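Local structure of mannan endo-1,4-beta-mannosidase (Mytilus edulis, 2C0H) at residues A[265-271]-A[299-303]; A[226-230]-A[273-277]; A[305-310]-A[333-339]. The protein hydrolyses internal beta-1,4-mannosidic linkages in the backbones of mannans, galactomannans and glucomannans, acting as a monomeric endo-mannanase on chains of four or more mannose units. The protein carries 3 engineered substitutions. All blocks are in the same frame, centred on the assembly; numbering follows the deposited sequence.

Contact 1. Residues A[265-271]-A[299-303]; sequences YDWQNHF and HGAGM
Asp266 and Ala301 meet where two loops that follow neighbouring barrel strands, 260-263 and 290-294, run side by side. The carboxylate of Asp266 accepts the backbone N of Ala301 at OD2 (2.9 Å), on its anti side and 35° out of the carboxylate plane. With CG placed between backbone N and carbonyl carbon (chi1 71°), the acid folds back over the His299 peptide, while its own N donates to His299 O (3.0 Å). Asp266 thus grips 299-303 by main chain and side chain together. With an alanine here, Ala301 N would probably lose its carboxylate acceptor and the Gly300-Met303 type I' turn be held less firmly.

Around this polar pair the packing is mixed. The edge of Tyr265 points toward the face of His299 in an offset edge-to-face pair, planes at 87°, and His299 CB lies in the plane of the tyrosine ring, 3.9 Å from Tyr265 CD1. Phe271 reaches Ala301 CB with CD2 (3.7 Å), and Met303 SD stands 4.1 Å from Phe271 CE2, a Met-aromatic contact. Tyr265 is a substrate-binding residue by similarity, and its OH is hydrogen-bonded to Glu294, the probable nucleophile. One main-chain bond, one carboxylate bond and the ring packing together probably steady the loop that bears this tyrosine.

Contact 2. Residues A[226-230]-A[273-277]; sequences WNMKA and NESPF
The 226-230 and 273-277 backbones come closest at Met228 and Glu274, whose CA atoms are 5.9 Å apart, and 228-230 forms a short 3-10 segment there. The bond joining the two loops is between side chains: Asn227 ND2 donates to Glu274 OE2 (3.0 Å, 164° at the hydrogen). The acceptor lies almost in the amide plane of Asn227, whereas the amide meets OE2 on the anti side and well out of the carboxylate plane; the two side chains cross at about a right angle, their flat groups turned 37° apart. Glu274 gets there by a folded chain: chi1 of 82° sets CG between backbone N and carbonyl carbon, and the bend at chi2 turns the carboxylate toward Asn227, leaving Glu274 CG 3.3 Å from Asn227 OD1.

The other end of the amide is also engaged. Asn227 OD1 accepts the backbone N of Lys229 (2.9 Å), an Asx turn that fixes which way the amide is flipped and so presents ND2 to the glutamate. Both loops follow parallel strands of the TIM barrel, 221-225 and 260-263, and the first begins with Trp226, a substrate-binding residue by similarity whose ring is covered over its centre by Asn227 CB.

Lys229 extends past Glu274, its NZ 4.7 Å from Glu274 OE1: opposite charges near each other without contact, an attraction that probably adds modestly to the pairing. Next to the polar pair, Met228 CB packs on the carbonyl O of Glu274 at 3.3 Å. The Met228 chain then bends at chi2 and chi3, bringing its CE to 4.3 Å from Pro276 CD, and the side chains of Met228 and Pro276 continue onto Val262 of strand 260-263.

Contact 3. Residues A[305-310]-A[333-339]; sequences SESMFE and QLRGMQH. Unlike the reference sequence in segment 333-339: Met337 (reference Ile).
Arg335 grips Glu306 side-on in a two-bond salt bridge, NE to OE2 at 2.8 Å and NH2 to OE1 at 2.9 Å, joining two outer helices of the TIM barrel, 305-314 and 330-339. A bend at chi3 of Arg335 and another at chi2 of Glu306 bring the two charged groups together. Both oxygens lie close to the guanidinium plane, but the carboxylate is turned 46° against it: OE1 is met on its syn side, OE2 from above the carboxylate plane. Arg335 NH2 also bonds Gln297, which helps to hold the guanidinium's orientation. Farther along, His339 NE2 makes a weak bond to Glu310 OE1 (3.2 Å, 121°), an oxygen that also takes part in a salt bridge with Arg343; Glu306 CB lies over one face of the histidine ring, offset toward its rim.

Inside these polar pairs the segment axes approach to 7.9 Å and cross at -45°. Gly336 permits that closeness: its CA is 4.4 Å from that of Glu306, and a CB there would clash with the Phe309 ring. Without a CB in the way, Phe309 lays one face against the Gly336-Met337 peptide. Beyond it, Phe309 CZ touches CG of Met337, isoleucine in the reference sequence, at 4.0 Å.

Overall arrangement
The three contacts lie along the later part of the TIM barrel. Contacts 1 and 2 interlock along the chain, since 226-230 comes before 265-271 and 273-277 precedes 299-303; both draw on the long loop after strand 260-263, and their centres are about 13 Å apart. Contact 3 follows in series, its centre about 16 Å from that of contact 1 and about 20 Å from that of contact 2, where helix 305-314 begins just after 299-303. Phe271, Met303, Phe277 and Met308 link all three: Phe277 CD2 is 3.7 Å from Phe271 CZ, and Met303 CB is 3.6 Å from Met308 CG. Through these residues the loop carrying Tyr265, a probable substrate-binding residue, packs against helix 305-314.

Contact 1. Residues A[265-271]-A[299-303]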
loop_
_atom_site.group_PDB
_atom_site.type_symbol
_atom_site.label_atom_id
_atom_site.label_comp_id
_atom_site.label_asym_id
_atom_site.label_seq_id
_atom_site.Cartn_x
_atom_site.Cartn_y
_atom_site.Cartn_z
ATOM N N TYR A 265 -11.215 -8.707 -5.420
ATOM C CA TYR A 265 -12.651 -8.735 -5.158
ATOM C C TYR A 265 -13.323 -9.618 -6.201
ATOM O O TYR A 265 -12.889 -9.663 -7.354
ATOM C CB TYR A 265 -13.215 -7.321 -5.243
ATOM C CG TYR A 265 -12.627 -6.338 -4.249
ATOM C CD1 TYR A 265 -13.094 -6.271 -2.942
ATOM C CD2 TYR A 265 -11.627 -5.453 -4.620
ATOM C CE1 TYR A 265 -12.585 -5.374 -2.023
ATOM C CE2 TYR A 265 -11.118 -4.537 -3.711
ATOM C CZ TYR A 265 -11.594 -4.500 -2.406
ATOM O OH TYR A 265 -11.141 -3.605 -1.455
ATOM N N ASP A 266 -14.368 -10.335 -5.800
ATOM C CA ASP A 266 -15.096 -11.193 -6.729
ATOM C C ASP A 266 -15.968 -10.372 -7.686
ATOM O O ASP A 266 -16.083 -9.153 -7.542
ATOM C CB ASP A 266 -15.925 -12.241 -5.976
ATOM C CG ASP A 266 -17.123 -11.652 -5.241
ATOM O OD1 ASP A 266 -17.384 -10.442 -5.333
ATOM O OD2 ASP A 266 -17.810 -12.417 -4.539
ATOM N N TRP A 267 -16.553 -11.045 -8.666
ATOM C CA TRP A 267 -17.496 -10.415 -9.583
ATOM C C TRP A 267 -18.617 -11.402 -9.824
ATOM O O TRP A 267 -18.355 -12.532 -10.201
ATOM C CB TRP A 267 -16.825 -10.050 -10.899
ATOM C CG TRP A 267 -17.785 -9.429 -11.864
ATOM C CD1 TRP A 267 -18.210 -9.947 -13.053
ATOM C CD2 TRP A 267 -18.478 -8.191 -11.690
ATOM N NE1 TRP A 267 -19.114 -9.095 -13.641
ATOM C CE2 TRP A 267 -19.298 -8.009 -12.825
ATOM C CE3 TRP A 267 -18.490 -7.217 -10.685
ATOM C CZ2 TRP A 267 -20.110 -6.886 -12.987
ATOM C CZ3 TRP A 267 -19.296 -6.100 -10.848
ATOM C CH2 TRP A 267 -20.097 -5.946 -11.990
ATOM N N GLN A 268 -19.851 -10.968 -9.589
ATOM C CA GLN A 268 -21.019 -11.854 -9.654
ATOM C C GLN A 268 -20.757 -13.172 -8.902
ATOM O O GLN A 268 -21.011 -14.265 -9.424
ATOM C CB GLN A 268 -21.422 -12.105 -11.116
ATOM C CG GLN A 268 -21.610 -10.823 -11.945
ATOM C CD GLN A 268 -21.950 -11.090 -13.408
ATOM O OE1 GLN A 268 -21.981 -12.239 -13.854
ATOM N NE2 GLN A 268 -22.206 -10.025 -14.160
ATOM N N ASN A 269 -20.230 -13.038 -7.681
ATOM C CA ASN A 269 -19.964 -14.152 -6.753
ATOM C C ASN A 269 -18.910 -15.164 -7.199
ATOM O O ASN A 269 -18.878 -16.271 -6.693
ATOM C CB ASN A 269 -21.268 -14.883 -6.369
ATOM C CG ASN A 269 -21.177 -15.590 -5.011
ATOM O OD1 ASN A 269 -20.857 -14.971 -3.995
ATOM N ND2 ASN A 269 -21.480 -16.889 -4.991
ATOM N N HIS A 270 -18.028 -14.788 -8.124
ATOM C CA HIS A 270 -16.911 -15.659 -8.493
ATOM C C HIS A 270 -15.630 -14.847 -8.601
ATOM O O HIS A 270 -15.655 -13.712 -9.056
ATOM C CB HIS A 270 -17.175 -16.366 -9.825
ATOM C CG HIS A 270 -18.313 -17.341 -9.777
ATOM N ND1 HIS A 270 -18.167 -18.633 -9.320
ATOM C CD2 HIS A 270 -19.611 -17.213 -10.135
ATOM C CE1 HIS A 270 -19.328 -19.259 -9.398
ATOM N NE2 HIS A 270 -20.221 -18.419 -9.888
ATOM N N PHE A 271 -14.524 -15.429 -8.146
ATOM C CA PHE A 271 -13.204 -14.850 -8.409
ATOM C C PHE A 271 -12.756 -15.197 -9.838
ATOM O O PHE A 271 -12.971 -16.310 -10.317
ATOM C CB PHE A 271 -12.156 -15.365 -7.411
ATOM C CG PHE A 271 -12.180 -14.669 -6.056
ATOM C CD1 PHE A 271 -11.865 -13.322 -5.935
ATOM C CD2 PHE A 271 -12.478 -15.369 -4.894
ATOM C CE1 PHE A 271 -11.861 -12.684 -4.698
ATOM C CE2 PHE A 271 -12.479 -14.730 -3.660
ATOM C CZ PHE A 271 -12.176 -13.383 -3.563
ATOM N N HIS A 299 -17.266 -9.592 -0.665
ATOM C CA HIS A 299 -16.842 -9.808 -2.045
ATOM C C HIS A 299 -15.867 -10.980 -2.137
ATOM O O HIS A 299 -14.906 -10.952 -2.915
ATOM C CB HIS A 299 -16.217 -8.512 -2.582
ATOM C CG HIS A 299 -17.163 -7.354 -2.554
ATOM N ND1 HIS A 299 -17.246 -6.489 -1.487
ATOM C CD2 HIS A 299 -18.091 -6.940 -3.448
ATOM C CE1 HIS A 299 -18.183 -5.587 -1.725
ATOM N NE2 HIS A 299 -18.712 -5.840 -2.907
ATOM N N GLY A 300 -16.149 -12.033 -1.374
ATOM C CA GLY A 300 -15.266 -13.194 -1.258
ATOM C C GLY A 300 -15.742 -14.505 -1.857
ATOM O O GLY A 300 -15.226 -15.566 -1.499
ATOM N N ALA A 301 -16.713 -14.443 -2.769
ATOM C CA ALA A 301 -17.150 -15.625 -3.524
ATOM C C ALA A 301 -17.567 -16.777 -2.609
ATOM O O ALA A 301 -17.297 -17.934 -2.908
ATOM C CB ALA A 301 -16.054 -16.075 -4.480
ATOM N N GLY A 302 -18.219 -16.454 -1.498
ATOM C CA GLY A 302 -18.683 -17.463 -0.547
ATOM C C GLY A 302 -17.691 -17.897 0.521
ATOM O O GLY A 302 -18.046 -18.657 1.430
ATOM N N MET A 303 -16.449 -17.417 0.452
ATOM C CA MET A 303 -15.453 -17.728 1.480
ATOM C C MET A 303 -15.754 -16.939 2.777
ATOM O O MET A 303 -16.092 -15.759 2.702
ATOM C CB MET A 303 -14.040 -17.341 0.999
ATOM C CG MET A 303 -13.523 -18.047 -0.236
ATOM S SD MET A 303 -11.858 -17.422 -0.676
ATOM C CE MET A 303 -10.841 -18.290 0.489
#

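Contact 2. Residues A[226-230]-A[273-277]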
loop_
_atom_site.group_PDB
_atom_site.type_symbol
_atom_site.label_atom_id
_atom_site.label_comp_id
_atom_site.label_asym_id
_atom_site.label_seq_id
_atom_site.Cartn_x
_atom_site.Cartn_y
_atom_site.Cartn_z
ATOM N N TRP A 226 -4.324 -2.814 -8.204
ATOM C CA TRP A 226 -5.763 -3.111 -8.238
ATOM C C TRP A 226 -6.121 -4.550 -8.583
ATOM O O TRP A 226 -7.175 -5.039 -8.166
ATOM C CB TRP A 226 -6.484 -2.116 -9.166
ATOM C CG TRP A 226 -7.297 -2.707 -10.284
ATOM C CD1 TRP A 226 -8.662 -2.866 -10.325
ATOM C CD2 TRP A 226 -6.810 -3.189 -11.541
ATOM N NE1 TRP A 226 -9.033 -3.423 -11.511
ATOM C CE2 TRP A 226 -7.924 -3.633 -12.282
ATOM C CE3 TRP A 226 -5.537 -3.297 -12.113
ATOM C CZ2 TRP A 226 -7.803 -4.173 -13.559
ATOM C CZ3 TRP A 226 -5.419 -3.838 -13.380
ATOM C CH2 TRP A 226 -6.545 -4.278 -14.090
ATOM N N ASN A 227 -5.261 -5.232 -9.331
ATOM C CA ASN A 227 -5.561 -6.572 -9.850
ATOM C C ASN A 227 -4.267 -7.268 -10.256
ATOM O O ASN A 227 -3.338 -6.626 -10.740
ATOM C CB ASN A 227 -6.530 -6.485 -11.040
ATOM C CG ASN A 227 -6.990 -7.848 -11.553
ATOM O OD1 ASN A 227 -6.342 -8.456 -12.394
ATOM N ND2 ASN A 227 -8.156 -8.287 -11.104
ATOM N N MET A 228 -4.217 -8.580 -10.068
ATOM C CA MET A 228 -3.041 -9.361 -10.433
ATOM C C MET A 228 -2.618 -9.250 -11.905
ATOM O O MET A 228 -1.448 -9.492 -12.217
ATOM C CB MET A 228 -3.284 -10.830 -10.074
ATOM C CG MET A 228 -2.095 -11.740 -10.175
ATOM S SD MET A 228 -0.700 -11.315 -9.115
ATOM C CE MET A 228 -1.461 -11.446 -7.528
ATOM N N LYS A 229 -3.531 -8.905 -12.813
ATOM C CA LYS A 229 -3.181 -8.704 -14.230
ATOM C C LYS A 229 -2.083 -7.674 -14.480
ATOM O O LYS A 229 -1.470 -7.701 -15.543
ATOM C CB LYS A 229 -4.418 -8.332 -15.057
ATOM C CG LYS A 229 -5.347 -9.501 -15.266
ATOM C CD LYS A 229 -6.568 -9.126 -16.063
ATOM C CE LYS A 229 -7.403 -10.362 -16.369
ATOM N NZ LYS A 229 -8.655 -10.014 -17.109
ATOM N N ALA A 230 -1.838 -6.798 -13.513
ATOM C CA ALA A 230 -0.780 -5.792 -13.610
ATOM C C ALA A 230 0.435 -6.111 -12.715
ATOM O O ALA A 230 1.356 -5.294 -12.600
ATOM C CB ALA A 230 -1.353 -4.428 -13.278
ATOM N N ASN A 273 -9.796 -16.024 -12.675
ATOM C CA ASN A 273 -8.658 -16.936 -12.611
ATOM C C ASN A 273 -7.363 -16.260 -12.169
ATOM O O ASN A 273 -6.450 -16.930 -11.721
ATOM C CB ASN A 273 -8.422 -17.627 -13.956
ATOM C CG ASN A 273 -7.420 -18.785 -13.852
ATOM O OD1 ASN A 273 -7.557 -19.674 -13.006
ATOM N ND2 ASN A 273 -6.409 -18.770 -14.710
ATOM N N GLU A 274 -7.279 -14.939 -12.297
ATOM C CA GLU A 274 -6.093 -14.208 -11.845
ATOM C C GLU A 274 -5.998 -14.008 -10.323
ATOM O O GLU A 274 -4.934 -13.638 -9.803
ATOM C CB GLU A 274 -6.001 -12.850 -12.567
ATOM C CG GLU A 274 -6.842 -11.722 -11.984
ATOM C CD GLU A 274 -8.317 -11.809 -12.299
ATOM O OE1 GLU A 274 -8.719 -12.632 -13.152
ATOM O OE2 GLU A 274 -9.078 -11.033 -11.676
ATOM N N SER A 275 -7.087 -14.233 -9.586
ATOM C CA SER A 275 -7.105 -13.910 -8.156
ATOM C C SER A 275 -6.133 -14.729 -7.297
ATOM O O SER A 275 -6.040 -15.939 -7.477
ATOM C CB SER A 275 -8.504 -14.103 -7.567
ATOM O OG SER A 275 -8.480 -13.923 -6.161
ATOM N N PRO A 276 -5.434 -14.076 -6.347
ATOM C CA PRO A 276 -4.612 -14.812 -5.384
ATOM C C PRO A 276 -5.393 -15.779 -4.504
ATOM O O PRO A 276 -4.782 -16.634 -3.886
ATOM C CB PRO A 276 -3.952 -13.721 -4.537
ATOM C CG PRO A 276 -4.662 -12.469 -4.837
ATOM C CD PRO A 276 -5.332 -12.616 -6.148
ATOM N N PHE A 277 -6.714 -15.656 -4.431
ATOM C CA PHE A 277 -7.493 -16.672 -3.711
ATOM C C PHE A 277 -7.805 -17.940 -4.530
ATOM O O PHE A 277 -8.444 -18.865 -4.008
ATOM C CB PHE A 277 -8.780 -16.054 -3.134
ATOM C CG PHE A 277 -8.529 -15.100 -1.990
ATOM C CD1 PHE A 277 -8.047 -15.542 -0.760
ATOM C CD2 PHE A 277 -8.770 -13.738 -2.128
ATOM C CE1 PHE A 277 -7.794 -14.660 0.283
ATOM C CE2 PHE A 277 -8.532 -12.857 -1.076
ATOM C CZ PHE A 277 -8.037 -13.307 0.126
#

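Contact 3. Residues A[305-310]-A[333-339]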
loop_
_atom_site.group_PDB
_atom_site.type_symbol
_atom_site.label_atom_id
_atom_site.label_comp_id
_atom_site.label_asym_id
_atom_site.label_seq_id
_atom_site.Cartn_x
_atom_site.Cartn_y
_atom_site.Cartn_z
ATOM N N SER A 305 -14.498 -14.958 6.272
ATOM C CA SER A 305 -13.312 -14.144 6.651
ATOM C C SER A 305 -12.187 -15.035 7.166
ATOM O O SER A 305 -11.026 -14.857 6.812
ATOM C CB SER A 305 -13.646 -13.056 7.688
ATOM O OG SER A 305 -14.468 -12.044 7.135
ATOM N N GLU A 306 -12.531 -16.007 8.004
ATOM C CA GLU A 306 -11.549 -16.964 8.516
ATOM C C GLU A 306 -10.827 -17.715 7.384
ATOM O O GLU A 306 -9.594 -17.870 7.427
ATOM C CB GLU A 306 -12.235 -17.983 9.437
ATOM C CG GLU A 306 -12.779 -17.412 10.708
ATOM C CD GLU A 306 -14.261 -17.086 10.633
ATOM O OE1 GLU A 306 -14.738 -16.663 9.546
ATOM O OE2 GLU A 306 -14.937 -17.246 11.679
ATOM N N SER A 307 -11.585 -18.209 6.398
ATOM C CA SER A 307 -11.015 -18.948 5.253
ATOM C C SER A 307 -10.109 -18.079 4.399
ATOM O O SER A 307 -9.113 -18.571 3.889
ATOM C CB SER A 307 -12.113 -19.536 4.372
ATOM O OG SER A 307 -12.732 -20.659 5.024
ATOM N N MET A 308 -10.455 -16.808 4.262
ATOM C CA MET A 308 -9.649 -15.892 3.454
ATOM C C MET A 308 -8.312 -15.608 4.178
ATOM O O MET A 308 -7.243 -15.672 3.557
ATOM C CB MET A 308 -10.437 -14.618 3.155
ATOM C CG MET A 308 -11.704 -14.874 2.315
ATOM S SD MET A 308 -12.704 -13.418 1.949
ATOM C CE MET A 308 -11.947 -12.932 0.421
ATOM N N PHE A 309 -8.351 -15.313 5.474
ATOM C CA PHE A 309 -7.098 -15.146 6.275
ATOM C C PHE A 309 -6.282 -16.453 6.249
ATOM O O PHE A 309 -5.056 -16.431 6.086
ATOM C CB PHE A 309 -7.395 -14.691 7.708
ATOM C CG PHE A 309 -7.550 -13.199 7.862
ATOM C CD1 PHE A 309 -6.459 -12.400 8.172
ATOM C CD2 PHE A 309 -8.782 -12.604 7.748
ATOM C CE1 PHE A 309 -6.589 -11.037 8.314
ATOM C CE2 PHE A 309 -8.935 -11.231 7.937
ATOM C CZ PHE A 309 -7.821 -10.441 8.215
ATOM N N GLU A 310 -6.959 -17.594 6.367
ATOM C CA GLU A 310 -6.273 -18.889 6.320
ATOM C C GLU A 310 -5.564 -19.149 5.004
ATOM O O GLU A 310 -4.433 -19.663 5.000
ATOM C CB GLU A 310 -7.252 -20.040 6.584
ATOM C CG GLU A 310 -6.585 -21.420 6.709
ATOM C CD GLU A 310 -5.869 -21.636 8.025
ATOM O OE1 GLU A 310 -5.949 -20.758 8.914
ATOM O OE2 GLU A 310 -5.217 -22.699 8.179
ATOM N N GLN A 333 -14.384 -8.656 9.955
ATOM C CA GLN A 333 -12.951 -8.454 9.795
ATOM C C GLN A 333 -12.171 -8.869 11.026
ATOM O O GLN A 333 -11.130 -9.555 10.923
ATOM C CB GLN A 333 -12.673 -6.987 9.441
ATOM C CG GLN A 333 -13.246 -6.537 8.091
ATOM C CD GLN A 333 -13.152 -5.040 7.899
ATOM O OE1 GLN A 333 -12.052 -4.492 7.755
ATOM N NE2 GLN A 333 -14.295 -4.359 7.883
ATOM N N LEU A 334 -12.654 -8.459 12.200
ATOM C CA LEU A 334 -12.048 -8.828 13.480
ATOM C C LEU A 334 -12.096 -10.349 13.715
ATOM O O LEU A 334 -11.153 -10.930 14.218
ATOM C CB LEU A 334 -12.738 -8.092 14.628
ATOM C CG LEU A 334 -12.556 -6.573 14.694
ATOM C CD1 LEU A 334 -13.408 -5.972 15.812
ATOM C CD2 LEU A 334 -11.096 -6.195 14.867
ATOM N N ARG A 335 -13.189 -10.998 13.330
ATOM C CA ARG A 335 -13.284 -12.454 13.468
ATOM C C ARG A 335 -12.235 -13.148 12.579
ATOM O O ARG A 335 -11.645 -14.147 12.964
ATOM C CB ARG A 335 -14.702 -12.922 13.104
ATOM C CG ARG A 335 -15.148 -14.229 13.744
ATOM C CD ARG A 335 -16.546 -14.596 13.261
ATOM N NE ARG A 335 -16.508 -14.946 11.844
ATOM C CZ ARG A 335 -17.060 -14.258 10.847
ATOM N NH1 ARG A 335 -17.834 -13.208 11.079
ATOM N NH2 ARG A 335 -16.900 -14.683 9.600
ATOM N N GLY A 336 -11.981 -12.600 11.395
ATOM C CA GLY A 336 -10.943 -13.126 10.519
ATOM C C GLY A 336 -9.570 -13.003 11.141
ATOM O O GLY A 336 -8.814 -13.980 11.168
ATOM N N MET A 337 -9.226 -11.810 11.634
ATOM C CA MET A 337 -7.931 -11.566 12.304
ATOM C C MET A 337 -7.721 -12.510 13.472
ATOM O O MET A 337 -6.648 -13.059 13.668
ATOM C CB MET A 337 -7.848 -10.152 12.879
ATOM C CG MET A 337 -7.640 -9.072 11.920
ATOM S SD MET A 337 -7.725 -7.514 12.833
ATOM C CE MET A 337 -8.744 -6.643 11.645
ATOM N N GLN A 338 -8.765 -12.673 14.268
ATOM C CA GLN A 338 -8.718 -13.491 15.465
ATOM C C GLN A 338 -8.339 -14.943 15.173
ATOM O O GLN A 338 -7.726 -15.616 16.029
ATOM C CB GLN A 338 -10.092 -13.406 16.121
ATOM C CG GLN A 338 -10.193 -13.950 17.503
ATOM C CD GLN A 338 -11.598 -13.765 18.031
ATOM O OE1 GLN A 338 -11.801 -13.230 19.122
ATOM N NE2 GLN A 338 -12.581 -14.172 17.235
ATOM N N HIS A 339 -8.700 -15.419 13.979
ATOM C CA HIS A 339 -8.396 -16.792 13.550
ATOM C C HIS A 339 -6.898 -17.048 13.521
ATOM O O HIS A 339 -6.448 -18.150 13.798
ATOM C CB HIS A 339 -9.005 -17.117 12.174
ATOM C CG HIS A 339 -8.865 -18.554 11.793
ATOM N ND1 HIS A 339 -9.477 -19.567 12.500
ATOM C CD2 HIS A 339 -8.153 -19.156 10.811
ATOM C CE1 HIS A 339 -9.160 -20.729 11.961
ATOM N NE2 HIS A 339 -8.360 -20.510 10.933
#